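Local coordinates for protein peptidyl tryptophan dihydroxylase (PDB 7CTQ) that probably uses bound FAD to dihydroxylate a peptidyl tryptophan, a step essential for biogenesis of the tryptophylquinone cofactor of quinohemoprotein amine dehydrogenase, at residues A246-R259 with R303-L315. Numbering follows the deposited sequence. Where two conformers were deposited one is given.
Sequences AILAGECVGQDWIR and RQFHQQRIEQLFL
The imidazole of His-306 and the backbone carbonyl of Arg-259 exemplify how one polar bond can be set within apolar packing. His-306 NE2 donates to Arg-259 O at 2.9 Å, the acceptor lying near the ring plane and the N-H...O angle reaching 160°. Ile-258 CD1 lies over one ring face in a CH-pi contact, 3.6 Å from the centroid, while Ile-310 CG1 lies against the opposite face. Farther along, strand 247-249 runs antiparallel to the 303-315 segment of the helix, and Leu-248 makes most of the apolar contact there. Its CB sits over the face of Phe-314, and CG, anti to the backbone N (chi1 177°), carries the branch toward the helix, where CD1 meets Ile-310 CG2 at 3.6 Å and CD2 rests on the aliphatic part of Glu-311, whose carboxylate pairs with Arg-152. Buried Val-253 also packs closely, CG1 lying 3.4 Å from Arg-303 O. The solvent side is looser: a water donates to Glu-251 OE1 and Val-253 O but only weakly accepts from Arg-303 NH1. The helix thus backs strand 257-259, an outermost strand of a mixed sheet consistent with a Rossmann-type FAD-binding fold, and because Arg-259 O accepts at NE2, that nitrogen must carry a proton.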
loop_
_atom_site.group_PDB
_atom_site.type_symbol
_atom_site.label_atom_id
_atom_site.label_comp_id
_atom_site.label_asym_id
_atom_site.label_seq_id
_atom_site.Cartn_x
_atom_site.Cartn_y
_atom_site.Cartn_z
ATOM N N ALA A 246 11.594 -0.745 1.632
ATOM C CA ALA A 246 10.747 -0.256 0.546
ATOM C C ALA A 246 11.076 -1.003 -0.748
ATOM O O ALA A 246 12.215 -0.961 -1.219
ATOM C CB ALA A 246 10.943 1.251 0.372
ATOM N N ILE A 247 10.085 -1.681 -1.326
ATOM C CA ILE A 247 10.291 -2.541 -2.489
ATOM C C ILE A 247 9.204 -2.279 -3.527
ATOM O O ILE A 247 8.008 -2.401 -3.230
ATOM C CB ILE A 247 10.292 -4.030 -2.107
ATOM C CG1 ILE A 247 11.465 -4.334 -1.167
ATOM C CG2 ILE A 247 10.312 -4.892 -3.371
ATOM C CD1 ILE A 247 11.343 -5.684 -0.441
ATOM N N LEU A 248 9.617 -1.963 -4.751
ATOM C CA LEU A 248 8.719 -1.953 -5.890
ATOM C C LEU A 248 9.024 -3.187 -6.727
ATOM O O LEU A 248 10.176 -3.397 -7.116
ATOM C CB LEU A 248 8.897 -0.671 -6.712
ATOM C CG LEU A 248 8.098 -0.490 -8.002
ATOM C CD1 LEU A 248 6.594 -0.415 -7.774
ATOM C CD2 LEU A 248 8.617 0.782 -8.713
ATOM N N ALA A 249 8.001 -3.994 -7.003
ATOM C CA ALA A 249 8.213 -5.272 -7.672
ATOM C C ALA A 249 8.682 -5.093 -9.113
ATOM O O ALA A 249 8.178 -4.241 -9.845
ATOM C CB ALA A 249 6.926 -6.094 -7.653
ATOM N N GLY A 250 9.622 -5.946 -9.533
ATOM C CA GLY A 250 10.119 -5.877 -10.901
ATOM C C GLY A 250 9.028 -6.066 -11.939
ATOM O O GLY A 250 8.931 -5.295 -12.898
ATOM N N GLU A 251 8.197 -7.099 -11.766
ATOM C CA GLU A 251 7.058 -7.371 -12.639
ATOM C C GLU A 251 5.796 -7.392 -11.792
ATOM O O GLU A 251 5.784 -7.999 -10.720
ATOM C CB GLU A 251 7.213 -8.715 -13.360
ATOM C CG GLU A 251 8.438 -8.815 -14.237
ATOM C CD GLU A 251 8.552 -7.643 -15.186
ATOM O OE1 GLU A 251 7.530 -7.307 -15.828
ATOM O OE2 GLU A 251 9.657 -7.056 -15.281
ATOM N N CYS A 252 4.726 -6.757 -12.264
ATOM C CA CYS A 252 3.502 -6.753 -11.479
ATOM C C CYS A 252 2.246 -7.111 -12.260
ATOM O O CYS A 252 1.159 -7.104 -11.670
ATOM C CB CYS A 252 3.299 -5.389 -10.801
ATOM S SG CYS A 252 3.379 -3.990 -11.914
ATOM N N VAL A 253 2.351 -7.421 -13.551
ATOM C CA VAL A 253 1.181 -7.833 -14.324
ATOM C C VAL A 253 1.644 -8.591 -15.567
ATOM O O VAL A 253 2.656 -8.250 -16.183
ATOM C CB VAL A 253 0.292 -6.613 -14.678
ATOM C CG1 VAL A 253 1.100 -5.550 -15.418
ATOM C CG2 VAL A 253 -0.935 -7.037 -15.475
ATOM N N GLY A 254 0.878 -9.622 -15.932
ATOM C CA GLY A 254 1.133 -10.447 -17.100
ATOM C C GLY A 254 -0.095 -10.581 -17.981
ATOM O O GLY A 254 -1.089 -9.871 -17.785
ATOM N N GLN A 255 -0.041 -11.486 -18.961
ATOM C CA GLN A 255 -1.202 -11.737 -19.810
ATOM C C GLN A 255 -2.366 -12.314 -19.015
ATOM O O GLN A 255 -3.531 -12.079 -19.354
ATOM C CB GLN A 255 -0.824 -12.690 -20.942
ATOM C CG GLN A 255 0.252 -12.151 -21.852
ATOM C CD GLN A 255 -0.153 -10.840 -22.494
ATOM O OE1 GLN A 255 0.428 -9.789 -22.211
ATOM N NE2 GLN A 255 -1.162 -10.894 -23.366
ATOM N N ASP A 256 -2.073 -13.051 -17.954
ATOM C CA ASP A 256 -3.107 -13.742 -17.198
ATOM C C ASP A 256 -2.807 -13.708 -15.712
ATOM O O ASP A 256 -3.180 -14.630 -14.979
ATOM C CB ASP A 256 -3.273 -15.198 -17.665
ATOM C CG ASP A 256 -1.967 -15.994 -17.622
ATOM O OD1 ASP A 256 -1.005 -15.576 -16.940
ATOM O OD2 ASP A 256 -1.906 -17.064 -18.269
ATOM N N TRP A 257 -2.126 -12.665 -15.245
ATOM C CA TRP A 257 -1.870 -12.553 -13.817
ATOM C C TRP A 257 -1.632 -11.096 -13.457
ATOM O O TRP A 257 -1.353 -10.254 -14.316
ATOM C CB TRP A 257 -0.686 -13.423 -13.373
ATOM C CG TRP A 257 0.645 -13.043 -13.954
ATOM C CD1 TRP A 257 1.192 -13.503 -15.119
ATOM C CD2 TRP A 257 1.609 -12.140 -13.388
ATOM N NE1 TRP A 257 2.432 -12.938 -15.313
ATOM C CE2 TRP A 257 2.708 -12.095 -14.268
ATOM C CE3 TRP A 257 1.644 -11.361 -12.231
ATOM C CZ2 TRP A 257 3.827 -11.304 -14.027
ATOM C CZ3 TRP A 257 2.759 -10.570 -11.993
ATOM C CH2 TRP A 257 3.833 -10.548 -12.889
ATOM N N ILE A 258 -1.735 -10.819 -12.170
ATOM C CA ILE A 258 -1.507 -9.473 -11.666
ATOM C C ILE A 258 -1.059 -9.596 -10.221
ATOM O O ILE A 258 -1.506 -10.486 -9.494
ATOM C CB ILE A 258 -2.773 -8.595 -11.828
ATOM C CG1 ILE A 258 -2.429 -7.112 -11.688
ATOM C CG2 ILE A 258 -3.896 -8.982 -10.827
ATOM C CD1 ILE A 258 -3.621 -6.225 -11.928
ATOM N N ARG A 259 -0.135 -8.731 -9.822
ATOM C CA ARG A 259 0.213 -8.556 -8.424
ATOM C C ARG A 259 -0.480 -7.319 -7.860
ATOM O O ARG A 259 -0.543 -6.272 -8.515
ATOM C CB ARG A 259 1.732 -8.433 -8.246
ATOM C CG ARG A 259 2.445 -9.776 -8.179
ATOM C CD ARG A 259 3.920 -9.659 -8.480
ATOM N NE ARG A 259 4.714 -9.548 -7.263
ATOM C CZ ARG A 259 5.480 -10.519 -6.780
ATOM N NH1 ARG A 259 5.557 -11.681 -7.405
ATOM N NH2 ARG A 259 6.175 -10.321 -5.671
ATOM N N ARG A 303 -1.441 -3.702 -19.169
ATOM C CA ARG A 303 -0.254 -3.961 -18.363
ATOM C C ARG A 303 0.471 -2.664 -18.044
ATOM O O ARG A 303 0.896 -2.447 -16.903
ATOM C CB ARG A 303 0.689 -4.938 -19.074
ATOM C CG ARG A 303 0.151 -6.385 -19.163
ATOM C CD ARG A 303 0.878 -7.218 -20.239
ATOM N NE ARG A 303 2.174 -7.680 -19.749
ATOM C CZ ARG A 303 2.913 -8.623 -20.326
ATOM N NH1 ARG A 303 4.078 -8.960 -19.788
ATOM N NH2 ARG A 303 2.494 -9.224 -21.436
ATOM N N GLN A 304 0.599 -1.785 -19.044
ATOM C CA GLN A 304 1.256 -0.503 -18.817
ATOM C C GLN A 304 0.479 0.330 -17.807
ATOM O O GLN A 304 1.068 0.979 -16.935
ATOM C CB GLN A 304 1.405 0.248 -20.137
ATOM C CG GLN A 304 2.104 1.606 -19.967
ATOM C CD GLN A 304 2.172 2.404 -21.257
ATOM O OE1 GLN A 304 2.105 1.838 -22.340
ATOM N NE2 GLN A 304 2.304 3.733 -21.141
ATOM N N PHE A 305 -0.852 0.294 -17.882
ATOM C CA PHE A 305 -1.650 1.061 -16.933
ATOM C C PHE A 305 -1.349 0.638 -15.495
ATOM O O PHE A 305 -1.144 1.487 -14.615
ATOM C CB PHE A 305 -3.145 0.904 -17.250
ATOM C CG PHE A 305 -4.017 1.774 -16.405
ATOM C CD1 PHE A 305 -4.477 1.328 -15.169
ATOM C CD2 PHE A 305 -4.347 3.055 -16.823
ATOM C CE1 PHE A 305 -5.250 2.144 -14.355
ATOM C CE2 PHE A 305 -5.139 3.879 -16.024
ATOM C CZ PHE A 305 -5.582 3.426 -14.781
ATOM N N HIS A 306 -1.291 -0.668 -15.239
ATOM C CA HIS A 306 -1.064 -1.131 -13.873
ATOM C C HIS A 306 0.364 -0.851 -13.404
ATOM O O HIS A 306 0.569 -0.369 -12.286
ATOM C CB HIS A 306 -1.377 -2.627 -13.753
ATOM C CG HIS A 306 -1.413 -3.115 -12.338
ATOM N ND1 HIS A 306 -2.303 -2.624 -11.405
ATOM C CD2 HIS A 306 -0.663 -4.042 -11.693
ATOM C CE1 HIS A 306 -2.095 -3.225 -10.244
ATOM N NE2 HIS A 306 -1.111 -4.097 -10.397
ATOM N N GLN A 307 1.361 -1.173 -14.236
ATOM C CA GLN A 307 2.752 -0.938 -13.857
ATOM C C GLN A 307 2.977 0.519 -13.486
ATOM O O GLN A 307 3.526 0.829 -12.424
ATOM C CB GLN A 307 3.689 -1.316 -15.003
ATOM C CG GLN A 307 3.935 -2.784 -15.197
ATOM C CD GLN A 307 4.300 -3.092 -16.631
ATOM O OE1 GLN A 307 5.105 -2.388 -17.244
ATOM N NE2 GLN A 307 3.670 -4.116 -17.192
ATOM N N GLN A 308 2.566 1.430 -14.363
ATOM C CA GLN A 308 2.853 2.842 -14.149
ATOM C C GLN A 308 2.087 3.406 -12.956
ATOM O O GLN A 308 2.627 4.231 -12.207
ATOM C CB GLN A 308 2.552 3.616 -15.430
ATOM C CG GLN A 308 3.441 3.152 -16.584
ATOM C CD GLN A 308 3.239 3.986 -17.829
ATOM O OE1 GLN A 308 2.129 4.408 -18.125
ATOM N NE2 GLN A 308 4.318 4.247 -18.552
ATOM N N ARG A 309 0.841 2.975 -12.746
ATOM C CA ARG A 309 0.127 3.375 -11.535
ATOM C C ARG A 309 0.860 2.892 -10.285
ATOM O O ARG A 309 1.093 3.668 -9.347
ATOM C CB ARG A 309 -1.313 2.843 -11.556
ATOM C CG ARG A 309 -2.045 3.014 -10.207
ATOM C CD ARG A 309 -3.541 2.645 -10.266
ATOM N NE ARG A 309 -4.151 2.627 -8.931
ATOM C CZ ARG A 309 -4.544 3.723 -8.279
ATOM N NH1 ARG A 309 -4.391 4.919 -8.836
ATOM N NH2 ARG A 309 -5.088 3.630 -7.073
ATOM N N ILE A 310 1.239 1.606 -10.256
ATOM C CA ILE A 310 1.919 1.052 -9.084
ATOM C C ILE A 310 3.212 1.810 -8.801
ATOM O O ILE A 310 3.530 2.117 -7.647
ATOM C CB ILE A 310 2.188 -0.456 -9.282
ATOM C CG1 ILE A 310 0.881 -1.258 -9.309
ATOM C CG2 ILE A 310 3.104 -0.978 -8.204
ATOM C CD1 ILE A 310 -0.030 -0.986 -8.144
ATOM N N GLU A 311 3.988 2.115 -9.845
ATOM C CA GLU A 311 5.245 2.819 -9.620
ATOM C C GLU A 311 4.995 4.226 -9.077
ATOM O O GLU A 311 5.654 4.656 -8.118
ATOM C CB GLU A 311 6.065 2.850 -10.911
ATOM C CG GLU A 311 7.323 3.705 -10.797
ATOM C CD GLU A 311 8.384 3.359 -11.833
ATOM O OE1 GLU A 311 9.449 4.008 -11.812
ATOM O OE2 GLU A 311 8.164 2.443 -12.662
ATOM N N GLN A 312 4.024 4.949 -9.645
ATOM C CA GLN A 312 3.744 6.291 -9.135
ATOM C C GLN A 312 3.223 6.254 -7.694
ATOM O O GLN A 312 3.613 7.095 -6.866
ATOM C CB GLN A 312 2.773 7.015 -10.063
ATOM C CG GLN A 312 3.403 7.351 -11.405
ATOM C CD GLN A 312 4.698 8.159 -11.274
ATOM O OE1 GLN A 312 5.781 7.708 -11.673
ATOM N NE2 GLN A 312 4.591 9.341 -10.692
ATOM N N LEU A 313 2.351 5.287 -7.367
ATOM C CA LEU A 313 1.918 5.125 -5.978
ATOM C C LEU A 313 3.116 4.892 -5.059
ATOM O O LEU A 313 3.281 5.587 -4.047
ATOM C CB LEU A 313 0.912 3.965 -5.852
ATOM C CG LEU A 313 -0.529 4.102 -6.366
ATOM C CD1 LEU A 313 -1.279 2.779 -6.194
ATOM C CD2 LEU A 313 -1.308 5.217 -5.679
ATOM N N PHE A 314 3.969 3.921 -5.410
ATOM C CA PHE A 314 5.164 3.620 -4.620
ATOM C C PHE A 314 5.979 4.870 -4.353
ATOM O O PHE A 314 6.368 5.149 -3.214
ATOM C CB PHE A 314 6.026 2.588 -5.353
ATOM C CG PHE A 314 7.367 2.330 -4.700
ATOM C CD1 PHE A 314 7.479 1.457 -3.611
ATOM C CD2 PHE A 314 8.517 2.945 -5.179
ATOM C CE1 PHE A 314 8.710 1.215 -3.032
ATOM C CE2 PHE A 314 9.746 2.715 -4.598
ATOM C CZ PHE A 314 9.846 1.852 -3.519
ATOM N N LEU A 315 6.251 5.638 -5.404
ATOM C CA LEU A 315 7.087 6.817 -5.241
ATOM C C LEU A 315 6.405 7.857 -4.368
ATOM O O LEU A 315 7.070 8.527 -3.560
ATOM C CB LEU A 315 7.441 7.400 -6.613
ATOM C CG LEU A 315 8.468 6.578 -7.401
ATOM C CD1 LEU A 315 8.678 7.165 -8.791
ATOM C CD2 LEU A 315 9.807 6.496 -6.650
HETATM O O HOH W 1 5.481 -9.424 -16.737
#